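Local coordinates for mandelate racemase/muconate lactonizing enzyme family protein (Roseovarius sp. TM1035, PDB 3T9P), which is of unproven specificity but, as a mandelate racemase/muconate lactonizing enzyme relative in the enolase superfamily, probably catalyses isomerisation or a related reaction of a carboxylate substrate, at residues 142-154 with 180-192. Numbering follows the deposited sequence.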
ATOM      1  N   ARG A 142       2.262  10.869  23.103  1.00 18.31           N
ATOM      2  CA  ARG A 142       3.415  11.776  23.077  1.00 18.87           C
ATOM      3  C   ARG A 142       4.663  11.173  23.616  1.00 18.74           C
ATOM      4  O   ARG A 142       4.644  10.462  24.644  1.00 18.64           O
ATOM      5  CB  ARG A 142       3.089  13.044  23.928  1.00 17.02           C
ATOM      6  CG  ARG A 142       2.019  13.875  23.256  1.00 21.10           C
ATOM      7  CD  ARG A 142       1.564  15.122  24.112  1.00 22.37           C
ATOM      8  NE  ARG A 142       2.703  15.915  24.548  1.00 25.70           N
ATOM      9  CZ  ARG A 142       2.682  16.771  25.585  1.00 30.24           C
ATOM     10  NH1 ARG A 142       1.557  17.006  26.225  1.00 26.14           N
ATOM     11  NH2 ARG A 142       3.787  17.398  25.978  1.00 26.76           N
ATOM     12  N   ARG A 143       5.776  11.459  22.926  1.00 18.73           N
ATOM     13  CA  ARG A 143       7.098  11.231  23.414  1.00 19.52           C
ATOM     14  C   ARG A 143       7.767  12.558  23.881  1.00 21.75           C
ATOM     15  O   ARG A 143       8.783  12.510  24.545  1.00 21.24           O
ATOM     16  CB  ARG A 143       7.990  10.574  22.373  1.00 19.22           C
ATOM     17  CG  ARG A 143       7.669   9.156  22.139  1.00 18.67           C
ATOM     18  CD  ARG A 143       8.438   8.578  21.040  1.00 22.45           C
ATOM     19  NE  ARG A 143       8.249   7.144  21.125  1.00 18.47           N
ATOM     20  CZ  ARG A 143       7.235   6.490  20.555  1.00 21.51           C
ATOM     21  NH1 ARG A 143       7.115   5.165  20.715  1.00 16.87           N
ATOM     22  NH2 ARG A 143       6.308   7.147  19.830  1.00 13.50           N
ATOM     23  N   ASP A 144       7.210  13.675  23.486  1.00 24.04           N
ATOM     24  CA  ASP A 144       7.743  14.947  23.880  1.00 27.13           C
ATOM     25  C   ASP A 144       7.486  15.295  25.343  1.00 28.04           C
ATOM     26  O   ASP A 144       8.044  16.192  25.869  1.00 33.01           O
ATOM     27  CB  ASP A 144       7.392  16.039  22.883  1.00 25.74           C
ATOM     28  CG  ASP A 144       5.958  16.345  22.851  1.00 31.52           C
ATOM     29  OD1 ASP A 144       5.675  17.505  22.879  1.00 38.69           O
ATOM     30  OD2 ASP A 144       5.122  15.464  22.841  1.00 29.70           O
ATOM     31  N   ILE A 145       6.609  14.586  25.988  1.00 25.86           N
ATOM     32  CA  ILE A 145       6.318  14.764  27.384  1.00 21.56           C
ATOM     33  C   ILE A 145       7.327  14.125  28.378  1.00 20.55           C
ATOM     34  O   ILE A 145       7.872  13.113  28.138  1.00 16.49           O
ATOM     35  CB  ILE A 145       4.897  14.213  27.634  1.00 22.99           C
ATOM     36  CG1 ILE A 145       4.355  14.681  28.969  1.00 18.03           C
ATOM     37  CG2 ILE A 145       4.864  12.699  27.401  1.00 20.41           C
ATOM     38  CD1 ILE A 145       2.870  14.582  29.047  1.00 23.92           C
ATOM     39  N   THR A 146       7.529  14.768  29.503  1.00 21.03           N
ATOM     40  CA  THR A 146       8.393  14.235  30.547  1.00 20.78           C
ATOM     41  C   THR A 146       7.710  13.130  31.373  1.00 20.33           C
ATOM     42  O   THR A 146       6.529  13.104  31.472  1.00 19.06           O
ATOM     43  CB  THR A 146       8.902  15.315  31.539  1.00 21.60           C
ATOM     44  OG1 THR A 146       7.826  15.805  32.298  1.00 21.56           O
ATOM     45  CG2 THR A 146       9.559  16.484  30.835  1.00 20.57           C
ATOM     46  N   PRO A 147       8.499  12.299  32.028  1.00 20.88           N
ATOM     47  CA  PRO A 147       7.960  11.259  32.872  1.00 22.30           C
ATOM     48  C   PRO A 147       7.060  11.824  33.945  1.00 22.72           C
ATOM     49  O   PRO A 147       6.003  11.325  34.158  1.00 22.47           O
ATOM     50  CB  PRO A 147       9.211  10.669  33.480  1.00 21.62           C
ATOM     51  CG  PRO A 147      10.189  10.815  32.419  1.00 21.12           C
ATOM     52  CD  PRO A 147       9.913  12.064  31.747  1.00 21.52           C
ATOM     53  N   GLU A 148       7.484  12.895  34.579  1.00 25.28           N
ATOM     54  CA  GLU A 148       6.707  13.523  35.598  1.00 24.83           C
ATOM     55  C   GLU A 148       5.415  14.117  35.126  1.00 23.32           C
ATOM     56  O   GLU A 148       4.439  13.962  35.745  1.00 23.02           O
ATOM     57  CB  GLU A 148       7.586  14.485  36.402  1.00 20.00           C
ATOM     58  CG  GLU A 148       8.843  13.789  37.012  1.00 20.00           C
ATOM     59  CD  GLU A 148      10.012  13.522  36.003  1.00 20.00           C
ATOM     60  OE1 GLU A 148      10.009  14.015  34.878  1.00 20.00           O
ATOM     61  OE2 GLU A 148      10.961  12.794  36.366  1.00 20.00           O
ATOM     62  N   ASP A 149       5.438  14.797  34.000  1.00 21.90           N
ATOM     63  CA  ASP A 149       4.240  15.306  33.417  1.00 21.95           C
ATOM     64  C   ASP A 149       3.258  14.210  32.954  1.00 21.00           C
ATOM     65  O   ASP A 149       2.084  14.347  33.115  1.00 22.01           O
ATOM     66  CB  ASP A 149       4.553  16.272  32.296  1.00 21.96           C
ATOM     67  CG  ASP A 149       5.048  17.626  32.807  1.00 28.51           C
ATOM     68  OD1 ASP A 149       5.036  17.869  34.001  1.00 28.20           O
ATOM     69  OD2 ASP A 149       5.434  18.438  32.007  1.00 29.09           O
ATOM     70  N   GLU A 150       3.760  13.153  32.359  1.00 21.03           N
ATOM     71  CA  GLU A 150       2.925  12.027  31.938  1.00 19.30           C
ATOM     72  C   GLU A 150       2.297  11.365  33.161  1.00 20.12           C
ATOM     73  O   GLU A 150       1.152  11.119  33.182  1.00 21.76           O
ATOM     74  CB  GLU A 150       3.744  11.010  31.140  1.00 20.00           C
ATOM     75  CG  GLU A 150       2.906   9.960  30.427  1.00 20.00           C
ATOM     76  CD  GLU A 150       2.098  10.541  29.282  1.00 20.00           C
ATOM     77  OE1 GLU A 150       2.467  10.305  28.113  1.00 20.00           O
ATOM     78  OE2 GLU A 150       1.095  11.234  29.552  1.00 20.00           O
ATOM     79  N   ALA A 151       3.064  11.187  34.214  1.00 21.06           N
ATOM     80  CA  ALA A 151       2.549  10.610  35.447  1.00 22.18           C
ATOM     81  C   ALA A 151       1.455  11.424  36.081  1.00 22.79           C
ATOM     82  O   ALA A 151       0.442  10.901  36.449  1.00 20.39           O
ATOM     83  CB  ALA A 151       3.649  10.414  36.426  1.00 21.83           C
ATOM     84  N   GLU A 152       1.670  12.734  36.140  1.00 24.12           N
ATOM     85  CA  GLU A 152       0.698  13.599  36.727  1.00 25.64           C
ATOM     86  C   GLU A 152      -0.587  13.632  35.954  1.00 24.97           C
ATOM     87  O   GLU A 152      -1.634  13.559  36.547  1.00 25.65           O
ATOM     88  CB  GLU A 152       1.199  15.031  36.986  1.00 25.46           C
ATOM     89  CG  GLU A 152       0.317  15.784  38.007  1.00 34.93           C
ATOM     90  CD  GLU A 152      -0.275  14.885  39.191  1.00 47.69           C
ATOM     91  OE1 GLU A 152       0.485  14.368  40.038  1.00 45.40           O
ATOM     92  OE2 GLU A 152      -1.519  14.709  39.259  1.00 50.64           O
ATOM     93  N   ARG A 153      -0.523  13.715  34.632  1.00 22.39           N
ATOM     94  CA  ARG A 153      -1.807  13.780  33.953  1.00 20.19           C
ATOM     95  C   ARG A 153      -2.508  12.423  34.076  1.00 19.48           C
ATOM     96  O   ARG A 153      -3.718  12.399  34.151  1.00 21.25           O
ATOM     97  CB  ARG A 153      -1.700  14.317  32.524  1.00 20.22           C
ATOM     98  CG  ARG A 153      -1.051  13.420  31.510  1.00 19.40           C
ATOM     99  CD  ARG A 153      -1.253  14.032  30.107  1.00 18.27           C
ATOM    100  NE  ARG A 153      -0.529  13.229  29.098  1.00 22.23           N
ATOM    101  CZ  ARG A 153      -0.657  13.398  27.791  1.00 16.52           C
ATOM    102  NH1 ARG A 153      -1.523  14.292  27.297  1.00 15.88           N
ATOM    103  NH2 ARG A 153       0.086  12.636  26.952  1.00 19.30           N
ATOM    104  N   PHE A 154      -1.751  11.327  34.078  1.00 18.77           N
ATOM    105  CA  PHE A 154      -2.323   9.981  34.210  1.00 19.21           C
ATOM    106  C   PHE A 154      -2.999   9.835  35.591  1.00 22.00           C
ATOM    107  O   PHE A 154      -4.132   9.293  35.689  1.00 21.58           O
ATOM    108  CB  PHE A 154      -1.243   8.946  34.047  1.00 18.43           C
ATOM    109  CG  PHE A 154      -0.956   8.538  32.601  1.00 18.69           C
ATOM    110  CD1 PHE A 154      -1.646   9.129  31.517  1.00 15.61           C
ATOM    111  CD2 PHE A 154      -0.041   7.533  32.337  1.00 17.21           C
ATOM    112  CE1 PHE A 154      -1.405   8.684  30.219  1.00 16.87           C
ATOM    113  CE2 PHE A 154       0.271   7.127  30.985  1.00 17.76           C
ATOM    114  CZ  PHE A 154      -0.407   7.695  29.934  1.00 16.24           C
ATOM    115  N   GLU A 180      13.964   8.929  22.471  1.00 20.92           N
ATOM    116  CA  GLU A 180      13.513  10.309  22.273  1.00 24.00           C
ATOM    117  C   GLU A 180      14.552  11.347  22.767  1.00 26.66           C
ATOM    118  O   GLU A 180      14.807  12.316  22.099  1.00 26.40           O
ATOM    119  CB  GLU A 180      12.199  10.605  22.987  1.00 23.69           C
ATOM    120  CG  GLU A 180      11.555  11.961  22.562  1.00 23.05           C
ATOM    121  CD  GLU A 180      11.011  11.928  21.072  1.00 25.91           C
ATOM    122  OE1 GLU A 180      11.090  10.900  20.343  1.00 25.29           O
ATOM    123  OE2 GLU A 180      10.440  12.922  20.643  1.00 26.35           O
ATOM    124  N   TRP A 181      15.079  11.166  23.966  1.00 27.17           N
ATOM    125  CA  TRP A 181      16.292  11.867  24.413  1.00 27.18           C
ATOM    126  C   TRP A 181      17.040  10.848  25.273  1.00 28.83           C
ATOM    127  O   TRP A 181      16.423   9.861  25.738  1.00 25.78           O
ATOM    128  CB  TRP A 181      15.967  13.141  25.180  1.00 26.74           C
ATOM    129  CG  TRP A 181      15.035  13.034  26.388  1.00 23.61           C
ATOM    130  CD1 TRP A 181      15.387  12.642  27.648  1.00 25.39           C
ATOM    131  CD2 TRP A 181      13.656  13.404  26.459  1.00 18.76           C
ATOM    132  NE1 TRP A 181      14.341  12.767  28.502  1.00 22.60           N
ATOM    133  CE2 TRP A 181      13.247  13.207  27.805  1.00 18.63           C
ATOM    134  CE3 TRP A 181      12.707  13.825  25.510  1.00 21.91           C
ATOM    135  CZ2 TRP A 181      11.954  13.442  28.247  1.00 18.35           C
ATOM    136  CZ3 TRP A 181      11.369  14.082  25.951  1.00 18.38           C
ATOM    137  CH2 TRP A 181      11.027  13.939  27.303  1.00 21.24           C
ATOM    138  N   PRO A 182      18.367  11.046  25.521  1.00 31.25           N
ATOM    139  CA  PRO A 182      19.034   9.924  26.255  1.00 30.19           C
ATOM    140  C   PRO A 182      18.479   9.772  27.691  1.00 29.85           C
ATOM    141  O   PRO A 182      18.193  10.789  28.342  1.00 30.80           O
ATOM    142  CB  PRO A 182      20.528  10.367  26.299  1.00 32.80           C
ATOM    143  CG  PRO A 182      20.685  11.355  25.169  1.00 31.92           C
ATOM    144  CD  PRO A 182      19.328  12.134  25.186  1.00 31.80           C
ATOM    145  N   GLY A 183      18.236   8.542  28.092  1.00 28.93           N
ATOM    146  CA  GLY A 183      17.654   8.227  29.370  1.00 26.96           C
ATOM    147  C   GLY A 183      16.150   8.344  29.506  1.00 24.97           C
ATOM    148  O   GLY A 183      15.645   8.101  30.548  1.00 23.58           O
ATOM    149  N   ARG A 184      15.432   8.727  28.462  1.00 22.78           N
ATOM    150  CA  ARG A 184      13.991   8.898  28.638  1.00 20.79           C
ATOM    151  C   ARG A 184      13.260   7.628  28.996  1.00 18.11           C
ATOM    152  O   ARG A 184      12.543   7.629  29.896  1.00 19.95           O
ATOM    153  CB  ARG A 184      13.305   9.562  27.465  1.00 20.00           C
ATOM    154  CG  ARG A 184      11.855   9.798  27.732  1.00 20.00           C
ATOM    155  CD  ARG A 184      11.115  10.300  26.601  1.00 20.00           C
ATOM    156  NE  ARG A 184       9.773  10.699  26.930  1.00 20.00           N
ATOM    157  CZ  ARG A 184       8.722   9.920  26.862  1.00 20.00           C
ATOM    158  NH1 ARG A 184       8.861   8.679  26.480  1.00 20.00           N
ATOM    159  NH2 ARG A 184       7.558  10.401  27.176  1.00 20.00           N
ATOM    160  N   THR A 185      13.581   6.562  28.321  1.00 18.64           N
ATOM    161  CA  THR A 185      12.928   5.286  28.522  1.00 21.58           C
ATOM    162  C   THR A 185      13.196   4.723  29.924  1.00 22.45           C
ATOM    163  O   THR A 185      12.328   4.266  30.616  1.00 19.27           O
ATOM    164  CB  THR A 185      13.284   4.329  27.365  1.00 22.24           C
ATOM    165  OG1 THR A 185      12.715   4.825  26.153  1.00 24.16           O
ATOM    166  CG2 THR A 185      12.774   2.978  27.606  1.00 20.82           C
ATOM    167  N   GLU A 186      14.440   4.845  30.319  1.00 22.58           N
ATOM    168  CA  GLU A 186      14.914   4.402  31.662  1.00 23.05           C
ATOM    169  C   GLU A 186      14.164   5.080  32.762  1.00 21.66           C
ATOM    170  O   GLU A 186      13.852   4.427  33.766  1.00 23.93           O
ATOM    171  CB  GLU A 186      16.458   4.557  31.824  1.00 20.78           C
ATOM    172  CG  GLU A 186      17.205   3.514  31.053  1.00 25.99           C
ATOM    173  CD  GLU A 186      17.413   3.859  29.538  1.00 31.49           C
ATOM    174  OE1 GLU A 186      17.101   4.993  29.083  1.00 34.46           O
ATOM    175  OE2 GLU A 186      17.948   2.979  28.830  1.00 38.50           O
ATOM    176  N   ALA A 187      13.771   6.324  32.558  1.00 22.46           N
ATOM    177  CA  ALA A 187      12.982   7.062  33.500  1.00 21.50           C
ATOM    178  C   ALA A 187      11.471   6.912  33.399  1.00 21.76           C
ATOM    179  O   ALA A 187      10.780   6.849  34.507  1.00 19.69           O
ATOM    180  CB  ALA A 187      13.343   8.534  33.467  1.00 23.27           C
ATOM    181  N   VAL A 188      10.960   6.878  32.147  1.00 19.94           N
ATOM    182  CA  VAL A 188       9.503   7.021  31.927  1.00 20.03           C
ATOM    183  C   VAL A 188       8.830   5.704  32.435  1.00 19.71           C
ATOM    184  O   VAL A 188       7.695   5.723  32.893  1.00 20.12           O
ATOM    185  CB  VAL A 188       9.143   7.341  30.412  1.00 20.33           C
ATOM    186  CG1 VAL A 188       9.188   6.059  29.564  1.00 18.61           C
ATOM    187  CG2 VAL A 188       7.832   7.931  30.299  1.00 18.54           C
ATOM    188  N   VAL A 189       9.555   4.598  32.386  1.00 17.86           N
ATOM    189  CA  VAL A 189       8.941   3.287  32.604  1.00 18.77           C
ATOM    190  C   VAL A 189       8.630   3.188  34.136  1.00 19.80           C
ATOM    191  O   VAL A 189       7.424   3.110  34.530  1.00 18.72           O
ATOM    192  CB  VAL A 189       9.839   2.142  32.086  1.00 17.28           C
ATOM    193  CG1 VAL A 189       9.381   0.744  32.635  1.00 18.43           C
ATOM    194  CG2 VAL A 189       9.921   2.096  30.539  1.00 16.29           C
ATOM    195  N   PRO A 190       9.700   3.322  34.990  1.00 19.24           N
ATOM    196  CA  PRO A 190       9.402   3.257  36.477  1.00 21.13           C
ATOM    197  C   PRO A 190       8.663   4.472  36.994  1.00 21.49           C
ATOM    198  O   PRO A 190       7.745   4.348  37.827  1.00 22.44           O
ATOM    199  CB  PRO A 190      10.820   3.052  37.141  1.00 20.95           C
ATOM    200  CG  PRO A 190      11.839   3.674  36.181  1.00 20.59           C
ATOM    201  CD  PRO A 190      11.147   3.211  34.725  1.00 17.16           C
ATOM    202  N   THR A 191       8.934   5.649  36.447  1.00 18.92           N
ATOM    203  CA  THR A 191       8.202   6.801  36.975  1.00 19.54           C
ATOM    204  C   THR A 191       6.696   6.763  36.818  1.00 19.30           C
ATOM    205  O   THR A 191       5.965   7.174  37.730  1.00 18.77           O
ATOM    206  CB  THR A 191       8.797   8.170  36.331  1.00 20.12           C
ATOM    207  OG1 THR A 191      10.182   8.202  36.617  1.00 17.52           O
ATOM    208  CG2 THR A 191       8.108   9.397  36.806  1.00 20.73           C
ATOM    209  N   VAL A 192       6.214   6.447  35.619  1.00 18.32           N
ATOM    210  CA  VAL A 192       4.770   6.438  35.369  1.00 18.23           C
ATOM    211  C   VAL A 192       4.135   5.231  36.136  1.00 19.39           C
ATOM    212  O   VAL A 192       3.087   5.356  36.801  1.00 18.69           O
ATOM    213  CB  VAL A 192       4.487   6.388  33.827  1.00 17.61           C
ATOM    214  CG1 VAL A 192       2.988   6.233  33.546  1.00 19.53           C
ATOM    215  CG2 VAL A 192       4.957   7.683  33.208  1.00 16.45           C
TER
HETATM  216  O   HOH W   1       4.972   8.817  26.886  1.00 19.21           O
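Pro147 comes down on Val188 and Ala151 on Val192 where helices 147-154 and 184-192 run side by side in nearly the same direction, their short axes 8.9 Å apart at closest approach and crossing at -24°. These are neighbouring outer helices of the beta/alpha barrel expected of an enolase-type C-terminal domain. Strand 165-169 lies between them in sequence; with the parallel strand 132-139 before it, the first helix makes a beta-alpha-beta crossover, right-handed as in such barrels. Between the helices, Val192 is a knob set among Pro147, Glu150, Ala151 and Phe154. Val192 CG1, anti to the backbone N (chi1 174°), meets the edge of the Phe154 ring at CD2, 3.5 Å away, while CG2 faces Glu150 CB and the Pro147 carbonyl. Next to it in the chain, Thr191 lays CG2 3.7 Å from Pro147 CB; Pro147 CG reaches on to Ala187 CB.

At the N-terminal ends of the helices the contact turns polar. Arg184, extended from CG to NE, carries its guanidinium to the backbone of the loop 142-146. Arg184 NH2 gives Ile145 O a fairly straight bond of 2.9 Å, nearly in the guanidinium plane, and NE adds a weak one to the same oxygen. Arg143 O lies over one face of the group and Val188 CG2 packs against the opposite face; NH1 turns to Arg169 O. A leucine in place of Arg184 would probably leave Ile145 O without these donors and the loop less firmly tied to the second helix. Trp181 rests its indole over Arg184 CD, and its CH2 edge comes 3.4 Å from Ile145 O. Farther out, Glu180 crosses Arg143 at about a right angle, Glu180 CD lying 3.6 Å from Arg143 CB, while the Arg143 guanidinium leads off to Val170 O. A water accepts from Arg184 NH2 at 3.0 Å and donates to Arg142 O and to Glu150 OE1, which is also bonded to Ser140 OG.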